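Local coordinates for putative branched-chain amino acid ABC transporter, periplasmic branched-chain amino acid-binding protein (Pseudomonas protegens Pf-5, PDB 4RU0) that probably serves as the periplasmic solute-binding component of an ABC transporter, capturing a branched-chain amino acid or similar small solute for uptake, at residues 32-46 and 74-86. Residues are numbered along the deposited sequence; the frame is centred on the assembly and turned at random.
Sequences DQQFFPLATYRVGAY and VKLVWQECETEWT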
# COMPACT_ATOMS: atom_id res chain seq x y z
N ASP A 32 28.42 -1.80 -12.46
CA ASP A 32 27.69 -1.54 -13.70
C ASP A 32 26.20 -1.84 -13.57
O ASP A 32 25.39 -1.41 -14.39
CB ASP A 32 28.28 -2.37 -14.83
CG ASP A 32 29.79 -2.29 -14.87
OD1 ASP A 32 30.32 -1.46 -15.64
OD2 ASP A 32 30.45 -3.04 -14.12
N GLN A 33 25.84 -2.57 -12.53
CA GLN A 33 24.46 -2.94 -12.27
C GLN A 33 23.78 -1.92 -11.34
O GLN A 33 24.45 -1.16 -10.65
CB GLN A 33 24.40 -4.34 -11.66
CG GLN A 33 25.16 -5.39 -12.47
CD GLN A 33 25.40 -6.67 -11.69
OE1 GLN A 33 25.68 -6.64 -10.49
NE2 GLN A 33 25.30 -7.81 -12.37
N GLN A 34 22.45 -1.90 -11.36
CA GLN A 34 21.66 -1.05 -10.46
C GLN A 34 21.22 -1.86 -9.25
O GLN A 34 20.57 -2.90 -9.39
CB GLN A 34 20.44 -0.47 -11.18
CG GLN A 34 19.47 0.25 -10.26
CD GLN A 34 19.94 1.64 -9.88
OE1 GLN A 34 19.97 2.55 -10.71
NE2 GLN A 34 20.31 1.82 -8.61
N PHE A 35 21.58 -1.39 -8.05
CA PHE A 35 21.28 -2.15 -6.84
C PHE A 35 19.84 -1.96 -6.38
O PHE A 35 19.33 -0.84 -6.32
CB PHE A 35 22.24 -1.77 -5.71
CG PHE A 35 22.03 -2.55 -4.45
CD1 PHE A 35 21.82 -3.92 -4.50
CD2 PHE A 35 22.04 -1.93 -3.22
CE1 PHE A 35 21.62 -4.65 -3.35
CE2 PHE A 35 21.85 -2.65 -2.06
CZ PHE A 35 21.64 -4.02 -2.12
N PHE A 36 19.20 -3.07 -6.04
CA PHE A 36 17.83 -3.07 -5.56
C PHE A 36 17.77 -3.72 -4.19
O PHE A 36 17.63 -4.94 -4.10
CB PHE A 36 16.92 -3.81 -6.55
CG PHE A 36 15.49 -3.36 -6.51
CD1 PHE A 36 14.99 -2.54 -7.51
CD2 PHE A 36 14.65 -3.76 -5.49
CE1 PHE A 36 13.67 -2.13 -7.49
CE2 PHE A 36 13.33 -3.35 -5.46
CZ PHE A 36 12.84 -2.53 -6.46
N PRO A 37 17.91 -2.92 -3.13
CA PRO A 37 17.92 -3.47 -1.77
C PRO A 37 16.58 -4.12 -1.41
O PRO A 37 15.52 -3.57 -1.74
CB PRO A 37 18.19 -2.23 -0.90
CG PRO A 37 17.73 -1.08 -1.71
CD PRO A 37 18.00 -1.45 -3.14
N LEU A 38 16.64 -5.28 -0.76
CA LEU A 38 15.43 -5.98 -0.36
C LEU A 38 15.41 -6.24 1.14
O LEU A 38 16.13 -7.10 1.65
CB LEU A 38 15.30 -7.30 -1.12
CG LEU A 38 15.06 -7.16 -2.63
CD1 LEU A 38 14.88 -8.52 -3.28
CD2 LEU A 38 13.86 -6.26 -2.91
N ALA A 39 14.59 -5.47 1.85
CA ALA A 39 14.43 -5.64 3.29
C ALA A 39 13.27 -6.59 3.56
O ALA A 39 12.10 -6.22 3.42
CB ALA A 39 14.19 -4.29 3.97
N THR A 40 13.60 -7.82 3.94
CA THR A 40 12.60 -8.88 4.01
C THR A 40 12.60 -9.60 5.35
O THR A 40 13.60 -9.58 6.07
CB THR A 40 12.82 -9.93 2.90
OG1 THR A 40 14.08 -10.58 3.11
CG2 THR A 40 12.80 -9.28 1.52
N TYR A 41 11.48 -10.23 5.68
CA TYR A 41 11.42 -11.12 6.82
C TYR A 41 11.03 -12.53 6.39
O TYR A 41 10.05 -12.72 5.68
CB TYR A 41 10.44 -10.60 7.89
CG TYR A 41 9.15 -10.00 7.38
CD1 TYR A 41 8.04 -10.79 7.12
CD2 TYR A 41 9.03 -8.63 7.18
CE1 TYR A 41 6.86 -10.24 6.66
CE2 TYR A 41 7.86 -8.07 6.72
CZ TYR A 41 6.77 -8.88 6.46
OH TYR A 41 5.60 -8.32 6.00
N ARG A 42 11.83 -13.51 6.80
CA ARG A 42 11.55 -14.91 6.52
C ARG A 42 11.54 -15.72 7.80
O ARG A 42 11.50 -16.95 7.78
CB ARG A 42 12.58 -15.47 5.54
CG ARG A 42 12.49 -14.86 4.16
CD ARG A 42 13.58 -15.36 3.24
NE ARG A 42 13.43 -14.82 1.89
CZ ARG A 42 12.61 -15.33 0.98
NH1 ARG A 42 11.87 -16.39 1.26
NH2 ARG A 42 12.54 -14.77 -0.23
N VAL A 43 11.59 -15.02 8.93
CA VAL A 43 11.54 -15.65 10.24
C VAL A 43 10.40 -15.03 11.04
O VAL A 43 10.14 -13.84 10.92
CB VAL A 43 12.87 -15.48 11.00
CG1 VAL A 43 12.84 -16.22 12.32
CG2 VAL A 43 14.03 -15.96 10.14
N GLY A 44 9.71 -15.84 11.83
CA GLY A 44 8.66 -15.33 12.68
C GLY A 44 7.26 -15.59 12.16
O GLY A 44 7.07 -16.29 11.16
N ALA A 45 6.27 -15.02 12.85
CA ALA A 45 4.87 -15.31 12.58
C ALA A 45 4.40 -14.80 11.22
O ALA A 45 3.48 -15.37 10.63
CB ALA A 45 4.01 -14.71 13.68
N TYR A 46 5.02 -13.74 10.73
CA TYR A 46 4.58 -13.12 9.49
C TYR A 46 5.36 -13.63 8.29
O TYR A 46 5.16 -13.16 7.16
CB TYR A 46 4.69 -11.60 9.59
CG TYR A 46 3.98 -11.03 10.80
CD1 TYR A 46 2.60 -10.83 10.79
CD2 TYR A 46 4.68 -10.70 11.95
CE1 TYR A 46 1.94 -10.31 11.89
CE2 TYR A 46 4.03 -10.19 13.06
CZ TYR A 46 2.66 -9.99 13.02
OH TYR A 46 2.01 -9.48 14.12
N VAL A 74 20.39 -1.52 -18.48
CA VAL A 74 21.00 -1.61 -17.16
C VAL A 74 20.47 -2.80 -16.37
O VAL A 74 19.28 -2.86 -16.05
CB VAL A 74 20.78 -0.33 -16.34
CG1 VAL A 74 21.46 -0.44 -14.99
CG2 VAL A 74 21.28 0.87 -17.10
N LYS A 75 21.36 -3.73 -16.05
CA LYS A 75 20.97 -4.93 -15.31
C LYS A 75 20.69 -4.61 -13.84
O LYS A 75 21.22 -3.64 -13.28
CB LYS A 75 22.07 -5.99 -15.41
CG LYS A 75 22.35 -6.46 -16.84
CD LYS A 75 23.54 -7.41 -16.90
CE LYS A 75 23.83 -7.85 -18.33
NZ LYS A 75 24.95 -8.83 -18.39
N LEU A 76 19.85 -5.43 -13.22
CA LEU A 76 19.44 -5.23 -11.84
C LEU A 76 20.07 -6.28 -10.93
O LEU A 76 20.03 -7.47 -11.23
CB LEU A 76 17.92 -5.28 -11.71
CG LEU A 76 17.10 -4.00 -11.91
CD1 LEU A 76 17.58 -3.20 -13.10
CD2 LEU A 76 15.63 -4.34 -12.07
N VAL A 77 20.66 -5.83 -9.83
CA VAL A 77 21.20 -6.77 -8.85
C VAL A 77 20.53 -6.51 -7.51
O VAL A 77 20.30 -5.36 -7.13
CB VAL A 77 22.75 -6.64 -8.73
CG1 VAL A 77 23.16 -5.22 -8.41
CG2 VAL A 77 23.29 -7.61 -7.69
N TRP A 78 20.18 -7.58 -6.80
CA TRP A 78 19.50 -7.43 -5.52
C TRP A 78 20.05 -8.38 -4.47
O TRP A 78 20.68 -9.39 -4.79
CB TRP A 78 17.99 -7.67 -5.69
CG TRP A 78 17.64 -9.04 -6.20
CD1 TRP A 78 17.41 -10.16 -5.45
CD2 TRP A 78 17.48 -9.44 -7.56
NE1 TRP A 78 17.11 -11.23 -6.26
CE2 TRP A 78 17.15 -10.81 -7.57
CE3 TRP A 78 17.58 -8.76 -8.78
CZ2 TRP A 78 16.92 -11.51 -8.75
CZ3 TRP A 78 17.36 -9.46 -9.95
CH2 TRP A 78 17.03 -10.83 -9.92
N GLN A 79 19.82 -8.03 -3.21
CA GLN A 79 20.23 -8.86 -2.09
C GLN A 79 19.25 -8.69 -0.94
O GLN A 79 18.69 -7.61 -0.74
CB GLN A 79 21.65 -8.51 -1.63
CG GLN A 79 22.24 -9.52 -0.64
CD GLN A 79 23.67 -9.20 -0.25
OE1 GLN A 79 24.06 -8.03 -0.16
NE2 GLN A 79 24.47 -10.24 -0.02
N GLU A 80 19.03 -9.76 -0.19
CA GLU A 80 18.10 -9.72 0.93
C GLU A 80 18.80 -9.53 2.26
O GLU A 80 19.88 -10.07 2.50
CB GLU A 80 17.28 -11.01 0.97
CG GLU A 80 15.87 -10.87 0.45
CD GLU A 80 15.17 -12.20 0.30
OE1 GLU A 80 14.39 -12.58 1.20
OE2 GLU A 80 15.39 -12.88 -0.73
N CYS A 81 18.18 -8.74 3.13
CA CYS A 81 18.63 -8.60 4.50
C CYS A 81 17.45 -8.90 5.42
O CYS A 81 16.36 -8.38 5.23
CB CYS A 81 19.19 -7.20 4.75
SG CYS A 81 19.74 -6.89 6.45
N GLU A 82 17.68 -9.76 6.41
CA GLU A 82 16.61 -10.17 7.32
C GLU A 82 16.28 -9.08 8.33
O GLU A 82 17.14 -8.65 9.10
CB GLU A 82 17.00 -11.46 8.04
CG GLU A 82 15.93 -11.99 8.98
CD GLU A 82 14.62 -12.31 8.27
OE1 GLU A 82 14.65 -12.76 7.10
OE2 GLU A 82 13.56 -12.12 8.90
N THR A 83 15.02 -8.64 8.34
CA THR A 83 14.60 -7.56 9.23
C THR A 83 13.76 -8.09 10.39
O THR A 83 13.53 -7.39 11.38
CB THR A 83 13.78 -6.49 8.47
OG1 THR A 83 12.47 -7.00 8.18
CG2 THR A 83 14.49 -6.10 7.18
N GLU A 84 13.30 -9.33 10.25
CA GLU A 84 12.47 -9.99 11.26
C GLU A 84 11.26 -9.15 11.67
O GLU A 84 10.77 -9.27 12.80
CB GLU A 84 13.30 -10.33 12.50
CG GLU A 84 14.56 -11.11 12.18
CD GLU A 84 15.14 -11.78 13.40
OE1 GLU A 84 14.39 -11.99 14.38
OE2 GLU A 84 16.35 -12.10 13.39
N TRP A 85 10.80 -8.30 10.75
CA TRP A 85 9.61 -7.48 10.95
C TRP A 85 9.77 -6.45 12.08
O TRP A 85 8.79 -5.82 12.51
CB TRP A 85 8.40 -8.40 11.21
CG TRP A 85 7.05 -7.76 11.05
CD1 TRP A 85 6.40 -7.49 9.87
CD2 TRP A 85 6.18 -7.32 12.10
NE1 TRP A 85 5.18 -6.91 10.13
CE2 TRP A 85 5.02 -6.79 11.48
CE3 TRP A 85 6.26 -7.33 13.49
CZ2 TRP A 85 3.96 -6.27 12.22
CZ3 TRP A 85 5.20 -6.81 14.23
CH2 TRP A 85 4.07 -6.29 13.59
N THR A 86 11.00 -6.24 12.54
CA THR A 86 11.26 -5.28 13.61
C THR A 86 11.97 -4.02 13.12
O THR A 86 12.64 -4.03 12.08
CB THR A 86 12.12 -5.90 14.74
OG1 THR A 86 13.45 -6.12 14.27
CG2 THR A 86 11.51 -7.20 15.23
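Q34 N gives its hydrogen to K75 O at 2.9 Å and 175°, starting the ladder between parallel strands 34-40 and 76-82, which helix 47-67 joins in the beta-alpha-beta crossover of a periplasmic binding protein lobe. F36 N to V77 O and L38 N to Q79 O continue it; C81 N to L38 O and T83 N to T40 O then close it.

The tight part is made by buried side chains on both faces. On one, the F35 ring leans toward strand 76-82, CD1 3.4 Å from V77 O and its edge toward Q79 N, and the A39 methyl meets T83 CG2, while F97 and C93, the latter disulfide-bonded to C81, pack behind from helix 87-97. On the other, L38 CD1 meets W78, and F36 packs against helices 47-67 and 325-348. Q79 and K75, by contrast, are exposed.

The partly exposed E80, E82 and R42 form a polar rim around the buried T40 hydroxyl. E80 OE1 takes T40 OG1 on its anti lone pair at 2.8 Å, and on its syn lone pair R42 NE, with OE1 close to the guanidinium plane; this salt bridge refines unusually short, so its exact length is doubtful. R42 reaches it on a chain extended from CG to NE, and its NH2 also pairs with D315. E82, bent at chi2 (60°), curls back so that OE1 receives R42 N at 2.9 Å.

Past the strand ends, W85 sits between two tyrosines: its CD1 edge points into the face of Y41 at 3.5 Å with planes at 87°, whereas Y46 stacks offset on its six-membered ring, centroids 4.2 Å apart.

Y41 OH makes a weak hydrogen bond to the bound pentaoxaheptadecane. W85, together with W54 of helix 47-67, probably helps hold the Y41 ring, which may thus offer the pocket both an aromatic surface and a polar end.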